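Local coordinates for Tll1590 protein (Thermosynechococcus elongatus, PDB 6LDQ) that belongs to the GT-B class of glycosyltransferases and contains a glycosyl transferase 4-like domain, at residues T155-E160 against R183-A188; A162-A167 against G189-I194. One frame throughout, in Å; residues are numbered along the deposited sequence.

Contact 1: residues T155-E160 against R183-A188; sequences TRLMVE and RWVSKA
Leu157 and Val185 meet methyl to methyl, with Leu157 CD1 lying 3.6 Å from Val185 CG2. The pair illustrates how two helices can touch through a few side chains while their backbones stay apart: even the nearest CA atoms, those of Leu157 and Val185, are 6.3 Å from each other. Leu157 starts out along the flank of its helix and its end then swings toward the partner, where CD1 also rests 3.7 Å from the backbone oxygen Trp184 O. Val185 serves both partners. Its CG2 turns to Leu157, and the same methyl lies 3.7 Å from Glu160 OE2, a van der Waals contact. CG1, the branch anti to the backbone N (chi1 177°), lies against the Glu160 chain 3.9 Å from CB, and the two side chains stand roughly at right angles. No hydrogen bond joins the two segments, which bury 157 Å² between them.

Farther out, the chain after Val185 is shaped by an ST turn in which Ala188 N donates to Ser186 OG over 3.0 Å. Arg182 adds hydrogen bonds to the carbonyl oxygens of Ser186 and Ala188 and thereby ties this turn back to its own helix. Val185 also touches Tyr180 of that helix, and Glu160 touches Tyr135.

In the α/β fold, helix 153-166 meets both helix 175-185, through Val185, and helix 113-126, whose Trp114 touches Glu160 and whose Trp118 touches Val159.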
loop_
_atom_site.group_PDB
_atom_site.type_symbol
_atom_site.label_atom_id
_atom_site.label_comp_id
_atom_site.label_asym_id
_atom_site.label_seq_id
_atom_site.Cartn_x
_atom_site.Cartn_y
_atom_site.Cartn_z
ATOM N N THR A 155 9.106 5.987 16.418
ATOM C CA THR A 155 9.243 5.193 15.202
ATOM C C THR A 155 8.296 5.688 14.120
ATOM O O THR A 155 8.709 5.931 12.980
ATOM C CB THR A 155 8.984 3.717 15.510
ATOM O OG1 THR A 155 10.121 3.189 16.191
ATOM C CG2 THR A 155 8.752 2.925 14.221
ATOM N N ARG A 156 7.016 5.840 14.460
ATOM C CA ARG A 156 6.033 6.217 13.447
ATOM C C ARG A 156 6.436 7.511 12.745
ATOM O O ARG A 156 6.439 7.589 11.511
ATOM C CB ARG A 156 4.652 6.336 14.095
ATOM C CG ARG A 156 3.510 6.645 13.133
ATOM C CD ARG A 156 2.218 6.859 13.891
ATOM N NE ARG A 156 2.226 8.150 14.572
ATOM C CZ ARG A 156 2.116 8.323 15.884
ATOM N NH1 ARG A 156 1.986 7.281 16.690
ATOM N NH2 ARG A 156 2.138 9.555 16.390
ATOM N N LEU A 157 6.824 8.531 13.519
ATOM C CA LEU A 157 7.159 9.828 12.942
ATOM C C LEU A 157 8.363 9.742 12.006
ATOM O O LEU A 157 8.365 10.353 10.930
ATOM C CB LEU A 157 7.422 10.841 14.065
ATOM C CG LEU A 157 6.185 11.655 14.457
ATOM C CD1 LEU A 157 5.721 12.547 13.292
ATOM C CD2 LEU A 157 5.040 10.753 14.944
ATOM N N MET A 158 9.412 9.028 12.414
ATOM C CA MET A 158 10.591 8.899 11.561
ATOM C C MET A 158 10.246 8.147 10.280
ATOM O O MET A 158 10.697 8.510 9.185
ATOM C CB MET A 158 11.702 8.154 12.301
ATOM C CG MET A 158 12.403 8.972 13.401
ATOM S SD MET A 158 13.554 7.892 14.289
ATOM C CE MET A 158 15.001 8.112 13.276
ATOM N N VAL A 159 9.434 7.103 10.403
ATOM C CA VAL A 159 9.065 6.324 9.221
ATOM C C VAL A 159 8.153 7.139 8.318
ATOM O O VAL A 159 8.309 7.149 7.090
ATOM C CB VAL A 159 8.397 5.000 9.629
ATOM C CG1 VAL A 159 7.889 4.261 8.366
ATOM C CG2 VAL A 159 9.338 4.125 10.431
ATOM N N GLU A 160 7.188 7.844 8.914
ATOM C CA GLU A 160 6.280 8.662 8.120
ATOM C C GLU A 160 7.028 9.760 7.368
ATOM O O GLU A 160 6.680 10.096 6.228
ATOM C CB GLU A 160 5.182 9.227 9.024
ATOM C CG GLU A 160 4.323 8.114 9.633
ATOM C CD GLU A 160 3.016 8.581 10.232
ATOM O OE1 GLU A 160 2.043 7.807 10.173
ATOM O OE2 GLU A 160 2.964 9.693 10.790
ATOM N N ARG A 183 1.340 19.792 9.741
ATOM C CA ARG A 183 1.598 20.457 11.018
ATOM C C ARG A 183 2.570 19.663 11.873
ATOM O O ARG A 183 3.492 20.233 12.472
ATOM C CB ARG A 183 0.286 20.656 11.783
ATOM C CG ARG A 183 0.325 21.645 12.970
ATOM C CD ARG A 183 -1.117 21.970 13.410
ATOM N NE ARG A 183 -2.015 20.863 13.039
ATOM C CZ ARG A 183 -3.044 20.427 13.767
ATOM N NH1 ARG A 183 -3.364 21.007 14.932
ATOM N NH2 ARG A 183 -3.752 19.407 13.317
ATOM N N TRP A 184 2.377 18.347 11.948
ATOM C CA TRP A 184 3.034 17.556 12.969
ATOM C C TRP A 184 4.076 16.595 12.430
ATOM O O TRP A 184 4.944 16.174 13.197
ATOM C CB TRP A 184 1.988 16.767 13.769
ATOM C CG TRP A 184 1.113 17.645 14.591
ATOM C CD1 TRP A 184 -0.129 18.103 14.265
ATOM C CD2 TRP A 184 1.418 18.187 15.885
ATOM N NE1 TRP A 184 -0.622 18.888 15.280
ATOM C CE2 TRP A 184 0.308 18.954 16.285
ATOM C CE3 TRP A 184 2.515 18.082 16.744
ATOM C CZ2 TRP A 184 0.269 19.631 17.504
ATOM C CZ3 TRP A 184 2.476 18.754 17.953
ATOM C CH2 TRP A 184 1.360 19.519 18.319
ATOM N N VAL A 185 4.018 16.237 11.146
ATOM C CA VAL A 185 4.931 15.234 10.610
ATOM C C VAL A 185 5.956 15.891 9.692
ATOM O O VAL A 185 7.142 15.945 10.023
ATOM C CB VAL A 185 4.164 14.109 9.887
ATOM C CG1 VAL A 185 5.135 13.098 9.269
ATOM C CG2 VAL A 185 3.206 13.419 10.838
ATOM N N SER A 186 5.528 16.377 8.529
ATOM C CA SER A 186 6.500 16.944 7.602
ATOM C C SER A 186 5.767 17.652 6.475
ATOM O O SER A 186 4.684 17.223 6.065
ATOM C CB SER A 186 7.419 15.856 7.025
ATOM O OG SER A 186 8.260 16.381 6.020
ATOM N N LYS A 187 6.388 18.713 5.958
ATOM C CA LYS A 187 5.888 19.424 4.783
ATOM C C LYS A 187 6.386 18.828 3.474
ATOM O O LYS A 187 5.991 19.298 2.395
ATOM C CB LYS A 187 6.302 20.899 4.831
ATOM C CG LYS A 187 5.881 21.652 6.090
ATOM C CD LYS A 187 4.898 22.745 5.759
ATOM C CE LYS A 187 3.945 23.013 6.918
ATOM N NZ LYS A 187 4.628 23.021 8.247
ATOM N N ALA A 188 7.253 17.829 3.543
ATOM C CA ALA A 188 7.868 17.261 2.359
ATOM C C ALA A 188 6.873 16.381 1.600
ATOM O O ALA A 188 5.836 15.973 2.127
ATOM C CB ALA A 188 9.118 16.466 2.751
#

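Contact 2: residues A162-A167 against G189-I194; sequences AILENA and GQTRLI
Leu164 O, near the end of helix 153-166, accepts from a water at 2.7 Å, and that water links the helix to the incoming chain. It also donates to Ala167 O at 2.8 Å and accepts from Gln190 N at 3.2 Å. The water thus joins two helix-end carbonyls to Gln190 N, and no direct hydrogen bond crosses between the segments. Beside it, Gly189, with a positive phi of 87°, brings its CA to 3.2 Å from Leu164 O.

The apolar part is slight: Leu164 CD2 reaches Thr191 CG2 at 4.2 Å, while the threonine hydroxyl is engaged by Glu178. Leu164 also packs on Val170 of the adjacent strand and on Leu181 and Val185 of helix 175-185. At the helix end, Asn166 ND2 donates to Ala162 O at 3.0 Å, the carbonyl oxygen lying in the plane of the amide, which fixes how that amide is turned.

Between the two segments, then, the polar link is a water bridge and the methyl packing beside it is limited. Arg182 holds Gly189 O from helix 175-185, and the backbone hydrogen bonds with strand 169-172 probably do most to place edge strand 191-193 in the sheet.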
loop_
_atom_site.group_PDB
_atom_site.type_symbol
_atom_site.label_atom_id
_atom_site.label_comp_id
_atom_site.label_asym_id
_atom_site.label_seq_id
_atom_site.Cartn_x
_atom_site.Cartn_y
_atom_site.Cartn_z
ATOM N N ALA A 162 10.187 9.436 6.333
ATOM C CA ALA A 162 10.906 8.742 5.265
ATOM C C ALA A 162 9.988 8.423 4.094
ATOM O O ALA A 162 10.406 8.480 2.937
ATOM C CB ALA A 162 11.550 7.462 5.797
ATOM N N ILE A 163 8.735 8.090 4.380
ATOM C CA ILE A 163 7.797 7.759 3.315
ATOM C C ILE A 163 7.445 9.009 2.513
ATOM O O ILE A 163 7.490 9.004 1.279
ATOM C CB ILE A 163 6.543 7.094 3.897
ATOM C CG1 ILE A 163 6.886 5.719 4.469
ATOM C CG2 ILE A 163 5.495 6.921 2.794
ATOM C CD1 ILE A 163 5.878 5.228 5.468
ATOM N N LEU A 164 7.114 10.104 3.207
ATOM C CA LEU A 164 6.796 11.345 2.510
ATOM C C LEU A 164 7.941 11.784 1.608
ATOM O O LEU A 164 7.710 12.299 0.504
ATOM C CB LEU A 164 6.460 12.447 3.517
ATOM C CG LEU A 164 5.061 12.366 4.119
ATOM C CD1 LEU A 164 5.006 13.222 5.396
ATOM C CD2 LEU A 164 4.020 12.831 3.091
ATOM N N GLU A 165 9.181 11.553 2.044
ATOM C CA GLU A 165 10.345 12.029 1.307
ATOM C C GLU A 165 10.675 11.179 0.087
ATOM O O GLU A 165 11.268 11.687 -0.868
ATOM C CB GLU A 165 11.566 12.074 2.230
ATOM C CG GLU A 165 11.514 13.180 3.256
ATOM C CD GLU A 165 12.585 13.024 4.319
ATOM O OE1 GLU A 165 13.067 11.889 4.518
ATOM O OE2 GLU A 165 12.938 14.034 4.954
ATOM N N ASN A 166 10.335 9.892 0.095
ATOM C CA ASN A 166 10.806 8.994 -0.947
ATOM C C ASN A 166 9.707 8.379 -1.796
ATOM O O ASN A 166 10.013 7.848 -2.871
ATOM C CB ASN A 166 11.646 7.863 -0.333
ATOM C CG ASN A 166 12.986 8.345 0.160
ATOM O OD1 ASN A 166 13.965 8.354 -0.587
ATOM N ND2 ASN A 166 13.043 8.747 1.432
ATOM N N ALA A 167 8.456 8.414 -1.353
ATOM C CA ALA A 167 7.373 7.898 -2.175
ATOM C C ALA A 167 7.062 8.871 -3.305
ATOM O O ALA A 167 7.254 10.084 -3.186
ATOM C CB ALA A 167 6.126 7.653 -1.326
ATOM N N GLY A 189 7.206 16.097 0.344
ATOM C CA GLY A 189 6.490 15.116 -0.449
ATOM C C GLY A 189 5.282 15.688 -1.175
ATOM O O GLY A 189 4.842 16.818 -0.943
ATOM N N GLN A 190 4.737 14.873 -2.080
ATOM C CA GLN A 190 3.535 15.214 -2.831
ATOM C C GLN A 190 2.353 14.463 -2.231
ATOM O O GLN A 190 2.360 13.230 -2.182
ATOM C CB GLN A 190 3.695 14.871 -4.314
ATOM C CG GLN A 190 3.071 15.910 -5.265
ATOM C CD GLN A 190 2.803 15.354 -6.657
ATOM O OE1 GLN A 190 3.059 14.178 -6.928
ATOM N NE2 GLN A 190 2.280 16.200 -7.547
ATOM N N THR A 191 1.358 15.203 -1.751
ATOM C CA THR A 191 0.115 14.636 -1.256
ATOM C C THR A 191 -1.006 14.914 -2.250
ATOM O O THR A 191 -1.017 15.948 -2.924
ATOM C CB THR A 191 -0.252 15.197 0.127
ATOM O OG1 THR A 191 -0.036 16.619 0.151
ATOM C CG2 THR A 191 0.606 14.538 1.237
ATOM N N ARG A 192 -1.953 13.984 -2.339
ATOM C CA ARG A 192 -3.129 14.151 -3.184
ATOM C C ARG A 192 -4.356 13.735 -2.394
ATOM O O ARG A 192 -4.297 12.776 -1.620
ATOM C CB ARG A 192 -3.021 13.314 -4.462
ATOM C CG ARG A 192 -1.900 13.748 -5.372
ATOM C CD ARG A 192 -2.405 14.721 -6.427
ATOM N NE ARG A 192 -1.346 15.619 -6.881
ATOM C CZ ARG A 192 -1.484 16.491 -7.874
ATOM N NH1 ARG A 192 -2.640 16.585 -8.529
ATOM N NH2 ARG A 192 -0.464 17.267 -8.217
ATOM N N LEU A 193 -5.464 14.445 -2.606
ATOM C CA LEU A 193 -6.700 14.206 -1.870
ATOM C C LEU A 193 -7.525 13.171 -2.611
ATOM O O LEU A 193 -8.012 13.438 -3.712
ATOM C CB LEU A 193 -7.507 15.490 -1.699
ATOM C CG LEU A 193 -8.769 15.332 -0.856
ATOM C CD1 LEU A 193 -8.399 14.928 0.590
ATOM C CD2 LEU A 193 -9.573 16.624 -0.843
ATOM N N ILE A 194 -7.693 12.004 -2.006
ATOM C CA ILE A 194 -8.670 11.018 -2.449
ATOM C C ILE A 194 -9.559 10.682 -1.260
ATOM O O ILE A 194 -9.168 9.919 -0.373
ATOM C CB ILE A 194 -7.994 9.761 -3.020
ATOM C CG1 ILE A 194 -6.864 10.145 -3.977
ATOM C CG2 ILE A 194 -9.025 8.875 -3.717
ATOM C CD1 ILE A 194 -7.316 10.848 -5.237
HETATM O O HOH W 1 6.120 12.066 -1.644
#

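Contacts 1 and 2 draw on successive parts of helix 153-166, and their partners also follow one another, from the end of helix 175-185 into strand 191-193. Their centres are 11 Å apart. Leu164 bridges the two: its CD1 is 3.9 Å from Val185 CG1, and CD2 is 3.8 Å from Ala188 O. The two helices pack beside each other, and the first also meets the chain entering the edge strand, in the helix-strand-helix-strand succession expected of a Rossmann-like GT-B domain. Glu160 in contact 1 and Leu164 in contact 2 each have a side chain about 4 Å from a bound thiocyanate, probably from the crystallisation liquor.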